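Local coordinates for uncharacterized protein (Enterococcus faecalis, PDB 3D3Y) that is of unknown function but is related to M16 metallopeptidases and may bind a metal ion, at residues 32-37 / 229-234; 43-48 / 130-135; 144-149 / 172-177; 151-156 / 248-253. All blocks are in the same frame, centred on the assembly; numbering follows the deposited sequence.

Overall arrangement
From the N terminus, the chain runs through strand 24-34 of the six-stranded sheet into helix 40-52. Contact 1 later closes the longest loop, bringing 229-234 back to the end of that strand; contacts 2 and 3 both lie within this span. Contact 2 closes first, setting helix 129-148 against helix 40-52. Contact 3 then opens near the far end of helix 129-148 and closes on the turn before helix 177-182. Contact 4 opens before contact 3 has closed, so the two cross; it closes after contact 1, and these two cross as well. It ties helix 150-162 to the edge strand 244-251 of the five-stranded sheet.

Contact 1: 32-37 / 229-234; sequences NTRLNH and GKAAIF
Asn32, at the end of strand 24-34, and Ala231 and Lys230, in the loop before strand 244-251, have the most surface buried here. Lys230 lays its aliphatic chain across the amide of Asn32 at about a right angle, with CD 3.7 Å from ND2 of Asn32. The lysine tail is straight as far as CE and bends only at its last torsion (chi4 74°), which swings NZ round to a salt bridge with Asp202. Asn32 ND2 donates to Tyr376 OH and Gln85 OE1, while OD1 faces the loop and takes a hydrogen bond of 2.7 Å from a water. That same water accepts from the backbone N of Ala231 at 2.9 Å, so strand and loop are joined by a single water bridge and by no direct hydrogen bond.

Ala231 supplies the apolar part. Its CB sits against the start of the Arg34 side chain, 3.6 Å from CA and 3.7 Å from CB of Arg34. The arginine bends at its third torsion (chi3 76°), and its guanidinium leads off to a salt bridge with Asp168. Gln85 strengthens the join from strand 85-95, as its NE2 also donates to the carbonyl O of Ala231. The long loop from the six-stranded to the five-stranded sheet is thereby laid against the end of strand 24-34. Methyl and methylene groups pack on one another and on an amide, with one water carrying the polar link, while the charged ends find acids beyond the interface and the Asn32 amide is oriented by Tyr376, Gln85 and the water.

Contact 2: 43-48 / 130-135; sequences RTLLSS and ETFQRE
A water wedged between Ser48 and Glu135 is held by three protein groups. Ser48 OG donates to it at 2.7 Å, and the water in turn donates to the backbone O of Glu135 at 2.8 Å and, less tightly, to OE1 of the same residue at 3.1 Å. Directly, Ser48 CB lies 3.5 Å from Glu135 OE1, with no hydrogen bond between the two side chains. The glutamate reaches this place because its chain folds at the second torsion (chi2 -45°), curling the carboxylate back beside its own helix. OE2 then meets Arg134 NH2 in a salt bridge of 2.8 Å, which probably helps keep the acid charged; the arginine has a second, weak link to Glu130 and also donates to Thr52.

Beside this polar patch Leu45 spreads its two methyls. CD2 approaches Phe132 obliquely, 3.6 Å from CE1, the side chains running at about a right angle to each other, while CD1 rests 3.6 Å from the carbonyl O of Glu135.

In active M16 peptidases the zinc-binding HxxEH motif sits on the first helix of the fold; helix 40-52 has no histidine, so that zinc site is probably not present in its usual form here. The two helix segments cross at 122° with axes 10.3 Å apart. Helix 40-52 is a middle layer: Ser47 packs on strand 74-82, Leu46 meets Phe88 of strand 85-95, Leu45 and Leu46 touch Leu188 of helix 185-198, and helix 129-148 packs against it through Leu45 and Ser48.

Contact 3: 144-149 / 172-177; sequences ESIVED and PSFGTV
Glu144 meets Val177 loosely: its CG is 4.5 Å from CG2 of the valine, whose methyl lies a similar 4.4 Å from the Glu144 backbone N. The glutamate's carboxylate has at most a long, weak ion pair with Lys140, one turn back. Two residues on, Ile146 makes the real contact. Its CG2 methyl, anti to the backbone N, reaches out to the far end of the Phe174 ring, 3.8 Å from CZ and 4.0 Å from CE1, coming in obliquely. The phenylalanine holds CG between its own N and carbonyl carbon (chi1 41°), and the ring so placed turns its CZ end to Ile146.

Phe174 belongs to a type I beta turn from Pro172 to Gly175, closed by Gly175 N to Pro172 O at 3.0 Å; Thr176 follows as the N-cap of helix 177-182, its OG1 holding Ala179 N. Leu143, on the same helix as Ile146, touches both Phe174 and Val177, and Leu156 of helix 150-162 touches Ile146 and Pro172. Beyond Ile146 helix 129-148 ends, and Asp149 caps the N terminus of helix 150-162, with OD1 accepting from Thr152 N.

Contact 4: 151-156 / 248-253; sequences QTYASL and EREVLA
Tyr153 and Glu248 make the one hydrogen bond of this contact. The phenol OH of Tyr153 donates to OE1 of Glu248 at a short 2.6 Å, and OE1 accepts with its syn lone pair, on the side of OE2. OE1 lies at the rim of the ring, in its plane, and the ring and carboxylate planes are turned 57° apart. Both side chains are stretched out to meet: the tyrosine has CG anti to its backbone nitrogen (chi1 177°), which sends the ring out from the helix to the strand, and the glutamate is extended beyond CG.

Van der Waals contact comes from Glu250, two residues further along strand 244-251 and directed to the same side. Its OE2 is 3.7 Å from Tyr153 CE2 and approaches the ring obliquely. Leu418 of strand 411-421 touches both Tyr153 and Glu250.

Charge pairing also involves this second acid: Glu250 OE1 forms a salt bridge with Lys150 NZ, at the start of helix 150-162. Backbone bonds from Glu248 and Glu250 to strand 411-421 hold both acids in the sheet.

The helix thus meets the edge strand through a phenol that donates to Glu248 and a lysine paired with Glu250. So short a phenol–carboxylate bond probably disperses some of the Glu248 charge, and Lys150 would offset that of Glu250.

Contact 1: 32-37 / 229-234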
loop_
_atom_site.group_PDB
_atom_site.type_symbol
_atom_site.label_atom_id
_atom_site.label_comp_id
_atom_site.label_asym_id
_atom_site.label_seq_id
_atom_site.Cartn_x
_atom_site.Cartn_y
_atom_site.Cartn_z
ATOM N N ASN A 32 2.255 12.459 -5.021
ATOM C CA ASN A 32 2.781 12.067 -3.720
ATOM C C ASN A 32 2.549 13.222 -2.762
ATOM O O ASN A 32 2.872 14.370 -3.096
ATOM C CB ASN A 32 4.276 11.751 -3.877
ATOM C CG ASN A 32 4.895 11.070 -2.644
ATOM O OD1 ASN A 32 4.887 11.612 -1.520
ATOM N ND2 ASN A 32 5.450 9.885 -2.862
ATOM N N THR A 33 1.986 12.926 -1.588
ATOM C CA THR A 33 1.748 13.941 -0.547
ATOM C C THR A 33 1.993 13.335 0.836
ATOM O O THR A 33 2.011 12.111 0.985
ATOM C CB THR A 33 0.309 14.526 -0.632
ATOM O OG1 THR A 33 0.260 15.774 0.077
ATOM C CG2 THR A 33 -0.727 13.546 -0.033
ATOM N N ARG A 34 2.185 14.179 1.841
ATOM C CA ARG A 34 2.218 13.701 3.237
ATOM C C ARG A 34 0.884 13.033 3.624
ATOM O O ARG A 34 -0.191 13.536 3.288
ATOM C CB ARG A 34 2.547 14.871 4.193
ATOM C CG ARG A 34 2.744 14.486 5.667
ATOM C CD ARG A 34 2.931 15.745 6.582
ATOM N NE ARG A 34 1.638 16.408 6.792
ATOM C CZ ARG A 34 0.682 15.961 7.615
ATOM N NH1 ARG A 34 0.870 14.862 8.337
ATOM N NH2 ARG A 34 -0.468 16.619 7.730
ATOM N N LEU A 35 0.949 11.903 4.321
ATOM C CA LEU A 35 -0.282 11.258 4.818
ATOM C C LEU A 35 -0.960 12.249 5.750
ATOM O O LEU A 35 -0.306 12.809 6.619
ATOM C CB LEU A 35 0.048 9.979 5.558
ATOM C CG LEU A 35 -1.136 9.148 6.010
ATOM C CD1 LEU A 35 -1.713 8.420 4.812
ATOM C CD2 LEU A 35 -0.681 8.185 7.088
ATOM N N ASN A 36 -2.255 12.476 5.570
ATOM C CA ASN A 36 -2.919 13.641 6.213
ATOM C C ASN A 36 -4.405 13.337 6.368
ATOM O O ASN A 36 -5.131 13.228 5.391
ATOM C CB ASN A 36 -2.701 14.888 5.343
ATOM C CG ASN A 36 -3.299 16.167 5.940
ATOM O OD1 ASN A 36 -4.045 16.138 6.904
ATOM N ND2 ASN A 36 -2.956 17.302 5.343
ATOM N N HIS A 37 -4.869 13.201 7.603
ATOM C CA HIS A 37 -6.287 12.913 7.814
ATOM C C HIS A 37 -7.204 13.898 7.071
ATOM O O HIS A 37 -8.320 13.540 6.739
ATOM C CB HIS A 37 -6.634 12.869 9.314
ATOM C CG HIS A 37 -6.695 14.214 9.967
ATOM N ND1 HIS A 37 -5.588 14.832 10.511
ATOM C CD2 HIS A 37 -7.736 15.050 10.184
ATOM C CE1 HIS A 37 -5.942 15.999 11.023
ATOM N NE2 HIS A 37 -7.240 16.156 10.837
ATOM N N GLY A 229 10.963 18.554 -2.891
ATOM C CA GLY A 229 11.023 17.659 -1.731
ATOM C C GLY A 229 9.719 16.925 -1.424
ATOM O O GLY A 229 8.659 17.531 -1.306
ATOM N N LYS A 230 9.792 15.608 -1.274
ATOM C CA LYS A 230 8.628 14.835 -0.818
ATOM C C LYS A 230 8.558 14.805 0.720
ATOM O O LYS A 230 9.563 15.019 1.394
ATOM C CB LYS A 230 8.723 13.402 -1.346
ATOM C CG LYS A 230 8.551 13.298 -2.870
ATOM C CD LYS A 230 8.574 11.850 -3.329
ATOM C CE LYS A 230 8.276 11.726 -4.811
ATOM N NZ LYS A 230 9.418 12.162 -5.674
ATOM N N ALA A 231 7.376 14.540 1.261
ATOM C CA ALA A 231 7.234 14.144 2.675
ATOM C C ALA A 231 8.238 13.022 3.026
ATOM O O ALA A 231 8.573 12.188 2.168
ATOM C CB ALA A 231 5.804 13.657 2.950
ATOM N N ALA A 232 8.687 12.984 4.285
ATOM C CA ALA A 232 9.524 11.886 4.766
ATOM C C ALA A 232 8.778 10.579 4.552
ATOM O O ALA A 232 7.575 10.500 4.792
ATOM C CB ALA A 232 9.863 12.067 6.206
ATOM N N ILE A 233 9.461 9.559 4.050
ATOM C CA ILE A 233 8.737 8.329 3.778
ATOM C C ILE A 233 8.409 7.542 5.066
ATOM O O ILE A 233 7.300 7.017 5.207
ATOM C CB ILE A 233 9.406 7.429 2.701
ATOM C CG1 ILE A 233 8.528 6.182 2.498
ATOM C CG2 ILE A 233 10.818 7.047 3.087
ATOM C CD1 ILE A 233 8.047 5.900 1.114
ATOM N N PHE A 234 9.358 7.460 5.987
ATOM C CA PHE A 234 9.205 6.571 7.123
ATOM C C PHE A 234 8.359 7.249 8.185
ATOM O O PHE A 234 8.377 8.489 8.314
ATOM C CB PHE A 234 10.563 6.160 7.714
ATOM C CG PHE A 234 11.406 5.321 6.787
ATOM C CD1 PHE A 234 10.843 4.302 6.021
ATOM C CD2 PHE A 234 12.772 5.547 6.688
ATOM C CE1 PHE A 234 11.637 3.508 5.152
ATOM C CE2 PHE A 234 13.582 4.751 5.824
ATOM C CZ PHE A 234 12.998 3.731 5.064
HETATM O O HOH W 1 5.149 14.174 -0.574
#

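Contact 2: 43-48 / 130-135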
loop_
_atom_site.group_PDB
_atom_site.type_symbol
_atom_site.label_atom_id
_atom_site.label_comp_id
_atom_site.label_asym_id
_atom_site.label_seq_id
_atom_site.Cartn_x
_atom_site.Cartn_y
_atom_site.Cartn_z
ATOM N N ARG A 43 -8.647 12.294 -1.339
ATOM C CA ARG A 43 -7.860 11.618 -2.380
ATOM C C ARG A 43 -8.536 10.334 -2.835
ATOM O O ARG A 43 -8.607 10.041 -4.036
ATOM C CB ARG A 43 -6.438 11.343 -1.879
ATOM C CG ARG A 43 -5.649 12.629 -1.738
ATOM C CD ARG A 43 -4.346 12.477 -0.956
ATOM N NE ARG A 43 -3.248 11.791 -1.676
ATOM C CZ ARG A 43 -2.461 12.356 -2.593
ATOM N NH1 ARG A 43 -2.694 13.602 -3.011
ATOM N NH2 ARG A 43 -1.458 11.653 -3.140
ATOM N N THR A 44 -8.985 9.529 -1.893
ATOM C CA THR A 44 -9.695 8.279 -2.249
ATOM C C THR A 44 -10.906 8.505 -3.151
ATOM O O THR A 44 -11.067 7.806 -4.175
ATOM C CB THR A 44 -10.096 7.489 -0.985
ATOM O OG1 THR A 44 -8.925 7.278 -0.214
ATOM C CG2 THR A 44 -10.761 6.129 -1.296
ATOM N N LEU A 45 -11.776 9.430 -2.765
ATOM C CA LEU A 45 -12.970 9.709 -3.575
ATOM C C LEU A 45 -12.603 10.330 -4.928
ATOM O O LEU A 45 -13.194 10.002 -5.970
ATOM C CB LEU A 45 -13.949 10.639 -2.828
ATOM C CG LEU A 45 -15.254 11.049 -3.551
ATOM C CD1 LEU A 45 -16.049 9.765 -4.027
ATOM C CD2 LEU A 45 -16.115 11.861 -2.581
ATOM N N LEU A 46 -11.639 11.241 -4.910
ATOM C CA LEU A 46 -11.148 11.842 -6.140
ATOM C C LEU A 46 -10.673 10.779 -7.149
ATOM O O LEU A 46 -10.890 10.907 -8.351
ATOM C CB LEU A 46 -10.013 12.812 -5.828
ATOM C CG LEU A 46 -9.523 13.598 -7.044
ATOM C CD1 LEU A 46 -10.639 14.503 -7.672
ATOM C CD2 LEU A 46 -8.319 14.441 -6.625
ATOM N N SER A 47 -9.984 9.752 -6.669
ATOM C CA SER A 47 -9.516 8.716 -7.578
ATOM C C SER A 47 -10.709 8.060 -8.292
ATOM O O SER A 47 -10.607 7.714 -9.484
ATOM C CB SER A 47 -8.636 7.684 -6.842
ATOM O OG SER A 47 -9.407 6.791 -6.056
ATOM N N SER A 48 -11.845 7.894 -7.600
ATOM C CA SER A 48 -13.029 7.358 -8.278
ATOM C C SER A 48 -13.629 8.366 -9.260
ATOM O O SER A 48 -14.054 7.996 -10.335
ATOM C CB SER A 48 -14.116 6.974 -7.289
ATOM O OG SER A 48 -13.775 5.754 -6.675
ATOM N N GLU A 130 -24.434 14.292 -10.684
ATOM C CA GLU A 130 -24.857 12.912 -10.785
ATOM C C GLU A 130 -23.671 12.037 -10.542
ATOM O O GLU A 130 -23.743 11.054 -9.792
ATOM C CB GLU A 130 -25.454 12.597 -12.152
ATOM C CG GLU A 130 -26.164 11.241 -12.178
ATOM C CD GLU A 130 -25.723 10.336 -13.342
ATOM O OE1 GLU A 130 -26.137 10.617 -14.503
ATOM O OE2 GLU A 130 -24.973 9.334 -13.074
ATOM N N THR A 131 -22.557 12.400 -11.171
ATOM C CA THR A 131 -21.346 11.603 -11.073
ATOM C C THR A 131 -20.853 11.618 -9.637
ATOM O O THR A 131 -20.454 10.571 -9.099
ATOM C CB THR A 131 -20.204 12.135 -11.993
ATOM O OG1 THR A 131 -20.582 12.016 -13.378
ATOM C CG2 THR A 131 -18.920 11.362 -11.743
ATOM N N PHE A 132 -20.886 12.793 -9.011
ATOM C CA PHE A 132 -20.385 12.914 -7.658
ATOM C C PHE A 132 -21.183 12.058 -6.671
ATOM O O PHE A 132 -20.632 11.339 -5.850
ATOM C CB PHE A 132 -20.407 14.379 -7.154
ATOM C CG PHE A 132 -19.898 14.481 -5.764
ATOM C CD1 PHE A 132 -18.524 14.448 -5.543
ATOM C CD2 PHE A 132 -20.785 14.460 -4.664
ATOM C CE1 PHE A 132 -18.018 14.469 -4.257
ATOM C CE2 PHE A 132 -20.286 14.478 -3.355
ATOM C CZ PHE A 132 -18.902 14.476 -3.161
ATOM N N GLN A 133 -22.499 12.180 -6.715
ATOM C CA GLN A 133 -23.330 11.431 -5.783
ATOM C C GLN A 133 -23.180 9.915 -5.960
ATOM O O GLN A 133 -23.069 9.184 -4.966
ATOM C CB GLN A 133 -24.771 11.876 -5.956
ATOM C CG GLN A 133 -25.858 11.016 -5.329
ATOM C CD GLN A 133 -27.071 11.026 -6.234
ATOM O OE1 GLN A 133 -27.047 10.415 -7.324
ATOM N NE2 GLN A 133 -28.114 11.762 -5.835
ATOM N N ARG A 134 -23.168 9.450 -7.213
ATOM C CA ARG A 134 -22.932 8.043 -7.517
ATOM C C ARG A 134 -21.620 7.536 -6.916
ATOM O O ARG A 134 -21.608 6.481 -6.259
ATOM C CB ARG A 134 -22.941 7.797 -9.025
ATOM C CG ARG A 134 -22.502 6.352 -9.422
ATOM C CD ARG A 134 -22.877 5.987 -10.877
ATOM N NE ARG A 134 -22.745 7.117 -11.821
ATOM C CZ ARG A 134 -21.602 7.547 -12.363
ATOM N NH1 ARG A 134 -21.624 8.579 -13.203
ATOM N NH2 ARG A 134 -20.440 6.960 -12.079
ATOM N N GLU A 135 -20.523 8.268 -7.135
ATOM C CA GLU A 135 -19.202 7.815 -6.639
ATOM C C GLU A 135 -19.077 7.885 -5.117
ATOM O O GLU A 135 -18.410 7.042 -4.494
ATOM C CB GLU A 135 -18.052 8.601 -7.288
ATOM C CG GLU A 135 -17.850 8.324 -8.792
ATOM C CD GLU A 135 -17.898 6.842 -9.118
ATOM O OE1 GLU A 135 -17.320 6.041 -8.366
ATOM O OE2 GLU A 135 -18.549 6.462 -10.114
HETATM O O HOH W 2 -16.211 5.652 -5.503
#

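Contact 3: 144-149 / 172-177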
loop_
_atom_site.group_PDB
_atom_site.type_symbol
_atom_site.label_atom_id
_atom_site.label_comp_id
_atom_site.label_asym_id
_atom_site.label_seq_id
_atom_site.Cartn_x
_atom_site.Cartn_y
_atom_site.Cartn_z
ATOM N N GLU A 144 -18.122 0.467 3.847
ATOM C CA GLU A 144 -18.989 -0.414 4.646
ATOM C C GLU A 144 -18.693 -1.925 4.510
ATOM O O GLU A 144 -18.753 -2.643 5.507
ATOM C CB GLU A 144 -20.464 -0.109 4.401
ATOM C CG GLU A 144 -20.858 1.212 5.042
ATOM C CD GLU A 144 -22.262 1.673 4.705
ATOM O OE1 GLU A 144 -22.840 1.223 3.694
ATOM O OE2 GLU A 144 -22.784 2.515 5.466
ATOM N N SER A 145 -18.348 -2.394 3.305
ATOM C CA SER A 145 -17.936 -3.794 3.126
ATOM C C SER A 145 -16.593 -4.087 3.827
ATOM O O SER A 145 -16.414 -5.131 4.446
ATOM C CB SER A 145 -17.880 -4.174 1.643
ATOM O OG SER A 145 -16.854 -3.447 0.989
ATOM N N ILE A 146 -15.659 -3.151 3.751
ATOM C CA ILE A 146 -14.418 -3.259 4.518
ATOM C C ILE A 146 -14.696 -3.534 5.990
ATOM O O ILE A 146 -14.217 -4.515 6.542
ATOM C CB ILE A 146 -13.525 -1.991 4.355
ATOM C CG1 ILE A 146 -12.837 -2.014 2.993
ATOM C CG2 ILE A 146 -12.488 -1.912 5.466
ATOM C CD1 ILE A 146 -11.943 -3.229 2.779
ATOM N N VAL A 147 -15.500 -2.673 6.599
ATOM C CA VAL A 147 -15.862 -2.740 8.010
ATOM C C VAL A 147 -16.691 -3.988 8.376
ATOM O O VAL A 147 -16.662 -4.439 9.521
ATOM C CB VAL A 147 -16.595 -1.418 8.419
ATOM C CG1 VAL A 147 -17.515 -1.593 9.648
ATOM C CG2 VAL A 147 -15.593 -0.298 8.627
ATOM N N GLU A 148 -17.412 -4.552 7.406
ATOM C CA GLU A 148 -18.168 -5.794 7.634
ATOM C C GLU A 148 -17.312 -7.054 7.714
ATOM O O GLU A 148 -17.758 -8.081 8.222
ATOM C CB GLU A 148 -19.231 -6.002 6.561
ATOM C CG GLU A 148 -20.628 -5.565 6.992
ATOM C CD GLU A 148 -21.527 -5.238 5.794
ATOM O OE1 GLU A 148 -21.459 -5.977 4.767
ATOM O OE2 GLU A 148 -22.285 -4.234 5.886
ATOM N N ASP A 149 -16.110 -6.998 7.167
ATOM C CA ASP A 149 -15.175 -8.096 7.351
ATOM C C ASP A 149 -14.484 -7.880 8.685
ATOM O O ASP A 149 -13.663 -6.949 8.841
ATOM C CB ASP A 149 -14.161 -8.144 6.229
ATOM C CG ASP A 149 -13.223 -9.322 6.356
ATOM O OD1 ASP A 149 -12.405 -9.340 7.297
ATOM O OD2 ASP A 149 -13.322 -10.241 5.534
ATOM N N PRO A 172 -6.886 4.557 7.693
ATOM C CA PRO A 172 -6.513 3.684 6.575
ATOM C C PRO A 172 -6.334 4.455 5.273
ATOM O O PRO A 172 -6.833 5.575 5.120
ATOM C CB PRO A 172 -7.694 2.723 6.439
ATOM C CG PRO A 172 -8.704 3.150 7.407
ATOM C CD PRO A 172 -8.244 4.287 8.212
ATOM N N SER A 173 -5.614 3.854 4.337
ATOM C CA SER A 173 -5.331 4.490 3.066
ATOM C C SER A 173 -6.582 4.972 2.309
ATOM O O SER A 173 -6.474 5.877 1.492
ATOM C CB SER A 173 -4.538 3.517 2.190
ATOM O OG SER A 173 -5.367 2.525 1.642
ATOM N N PHE A 174 -7.744 4.341 2.562
ATOM C CA PHE A 174 -8.982 4.621 1.832
ATOM C C PHE A 174 -9.959 5.480 2.623
ATOM O O PHE A 174 -11.101 5.684 2.188
ATOM C CB PHE A 174 -9.661 3.311 1.392
ATOM C CG PHE A 174 -9.620 2.226 2.449
ATOM C CD1 PHE A 174 -10.298 2.366 3.658
ATOM C CD2 PHE A 174 -8.880 1.062 2.231
ATOM C CE1 PHE A 174 -10.232 1.333 4.662
ATOM C CE2 PHE A 174 -8.819 0.041 3.203
ATOM C CZ PHE A 174 -9.489 0.177 4.420
ATOM N N GLY A 175 -9.517 5.989 3.770
ATOM C CA GLY A 175 -10.316 6.920 4.552
ATOM C C GLY A 175 -11.372 6.259 5.404
ATOM O O GLY A 175 -11.326 5.053 5.648
ATOM N N THR A 176 -12.337 7.044 5.870
ATOM C CA THR A 176 -13.362 6.490 6.750
ATOM C C THR A 176 -14.731 6.974 6.323
ATOM O O THR A 176 -14.854 8.004 5.650
ATOM C CB THR A 176 -13.180 6.954 8.188
ATOM O OG1 THR A 176 -13.465 8.353 8.247
ATOM C CG2 THR A 176 -11.734 6.675 8.700
ATOM N N VAL A 177 -15.764 6.265 6.758
ATOM C CA VAL A 177 -17.143 6.655 6.420
ATOM C C VAL A 177 -17.521 8.031 7.000
ATOM O O VAL A 177 -18.176 8.836 6.328
ATOM C CB VAL A 177 -18.102 5.544 6.854
ATOM C CG1 VAL A 177 -19.551 5.951 6.711
ATOM C CG2 VAL A 177 -17.808 4.326 5.997
#

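Contact 4: 151-156 / 248-253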
loop_
_atom_site.group_PDB
_atom_site.type_symbol
_atom_site.label_atom_id
_atom_site.label_comp_id
_atom_site.label_asym_id
_atom_site.label_seq_id
_atom_site.Cartn_x
_atom_site.Cartn_y
_atom_site.Cartn_z
ATOM N N GLN A 151 -12.225 -9.468 10.492
ATOM C CA GLN A 151 -10.763 -9.544 10.533
ATOM C C GLN A 151 -10.141 -8.214 10.111
ATOM O O GLN A 151 -9.267 -7.714 10.796
ATOM C CB GLN A 151 -10.216 -10.732 9.710
ATOM C CG GLN A 151 -8.696 -10.650 9.345
ATOM C CD GLN A 151 -8.061 -12.014 9.053
ATOM O OE1 GLN A 151 -8.750 -13.017 8.869
ATOM N NE2 GLN A 151 -6.731 -12.050 9.026
ATOM N N THR A 152 -10.616 -7.654 8.996
ATOM C CA THR A 152 -10.150 -6.380 8.491
ATOM C C THR A 152 -10.476 -5.290 9.503
ATOM O O THR A 152 -9.607 -4.498 9.840
ATOM C CB THR A 152 -10.741 -6.039 7.094
ATOM O OG1 THR A 152 -10.483 -7.125 6.202
ATOM C CG2 THR A 152 -10.090 -4.790 6.509
ATOM N N TYR A 153 -11.708 -5.273 10.007
ATOM C CA TYR A 153 -12.094 -4.289 11.004
ATOM C C TYR A 153 -11.126 -4.288 12.222
ATOM O O TYR A 153 -10.639 -3.234 12.646
ATOM C CB TYR A 153 -13.538 -4.498 11.471
ATOM C CG TYR A 153 -13.897 -3.502 12.559
ATOM C CD1 TYR A 153 -14.123 -2.159 12.242
ATOM C CD2 TYR A 153 -13.931 -3.872 13.891
ATOM C CE1 TYR A 153 -14.406 -1.228 13.226
ATOM C CE2 TYR A 153 -14.227 -2.951 14.889
ATOM C CZ TYR A 153 -14.455 -1.629 14.544
ATOM O OH TYR A 153 -14.743 -0.691 15.517
ATOM N N ALA A 154 -10.873 -5.475 12.767
ATOM C CA ALA A 154 -10.047 -5.629 13.951
ATOM C C ALA A 154 -8.597 -5.231 13.679
ATOM O O ALA A 154 -7.913 -4.748 14.589
ATOM C CB ALA A 154 -10.135 -7.044 14.487
ATOM N N SER A 155 -8.145 -5.398 12.438
ATOM C CA SER A 155 -6.789 -4.984 12.040
ATOM C C SER A 155 -6.673 -3.467 12.002
ATOM O O SER A 155 -5.727 -2.881 12.493
ATOM C CB SER A 155 -6.428 -5.529 10.659
ATOM O OG SER A 155 -5.088 -5.118 10.349
ATOM N N LEU A 156 -7.651 -2.832 11.388
ATOM C CA LEU A 156 -7.736 -1.382 11.386
ATOM C C LEU A 156 -7.862 -0.790 12.799
ATOM O O LEU A 156 -7.257 0.250 13.104
ATOM C CB LEU A 156 -8.891 -0.927 10.494
ATOM C CG LEU A 156 -8.745 -1.292 9.019
ATOM C CD1 LEU A 156 -10.115 -1.159 8.386
ATOM C CD2 LEU A 156 -7.717 -0.399 8.318
ATOM N N GLU A 248 -13.679 -4.036 22.158
ATOM C CA GLU A 248 -15.004 -3.692 21.672
ATOM C C GLU A 248 -15.828 -4.960 21.624
ATOM O O GLU A 248 -15.311 -6.032 21.302
ATOM C CB GLU A 248 -14.943 -3.033 20.292
ATOM C CG GLU A 248 -14.177 -1.709 20.278
ATOM C CD GLU A 248 -14.147 -1.038 18.916
ATOM O OE1 GLU A 248 -14.898 -1.471 18.016
ATOM O OE2 GLU A 248 -13.346 -0.084 18.745
ATOM N N ARG A 249 -17.111 -4.838 21.952
ATOM C CA ARG A 249 -18.020 -5.970 21.896
ATOM C C ARG A 249 -18.978 -5.833 20.739
ATOM O O ARG A 249 -19.517 -4.743 20.500
ATOM C CB ARG A 249 -18.819 -6.065 23.185
ATOM C CG ARG A 249 -18.001 -6.408 24.421
ATOM C CD ARG A 249 -18.937 -6.854 25.565
ATOM N NE ARG A 249 -19.258 -8.281 25.461
ATOM C CZ ARG A 249 -18.856 -9.228 26.319
ATOM N NH1 ARG A 249 -18.118 -8.916 27.392
ATOM N NH2 ARG A 249 -19.193 -10.500 26.102
ATOM N N GLU A 250 -19.196 -6.951 20.029
ATOM C CA GLU A 250 -20.083 -6.995 18.876
ATOM C C GLU A 250 -20.662 -8.389 18.837
ATOM O O GLU A 250 -20.111 -9.333 19.416
ATOM C CB GLU A 250 -19.304 -6.791 17.557
ATOM C CG GLU A 250 -18.784 -5.390 17.261
ATOM C CD GLU A 250 -18.403 -5.215 15.784
ATOM O OE1 GLU A 250 -18.974 -5.961 14.944
ATOM O OE2 GLU A 250 -17.557 -4.332 15.473
ATOM N N VAL A 251 -21.765 -8.531 18.123
ATOM C CA VAL A 251 -22.379 -9.845 17.930
ATOM C C VAL A 251 -21.520 -10.521 16.876
ATOM O O VAL A 251 -21.429 -10.030 15.745
ATOM C CB VAL A 251 -23.818 -9.741 17.447
ATOM C CG1 VAL A 251 -24.390 -11.128 17.250
ATOM C CG2 VAL A 251 -24.710 -8.942 18.457
ATOM N N LEU A 252 -20.857 -11.614 17.239
ATOM C CA LEU A 252 -19.911 -12.255 16.307
ATOM C C LEU A 252 -19.962 -13.725 16.569
ATOM O O LEU A 252 -20.322 -14.128 17.669
ATOM C CB LEU A 252 -18.483 -11.785 16.587
ATOM C CG LEU A 252 -18.099 -10.301 16.665
ATOM C CD1 LEU A 252 -16.777 -10.125 17.399
ATOM C CD2 LEU A 252 -18.035 -9.681 15.285
ATOM N N ALA A 253 -19.587 -14.539 15.582
ATOM C CA ALA A 253 -19.443 -15.977 15.822
ATOM C C ALA A 253 -18.017 -16.360 16.217
ATOM O O ALA A 253 -17.766 -17.517 16.548
ATOM C CB ALA A 253 -19.885 -16.772 14.626
#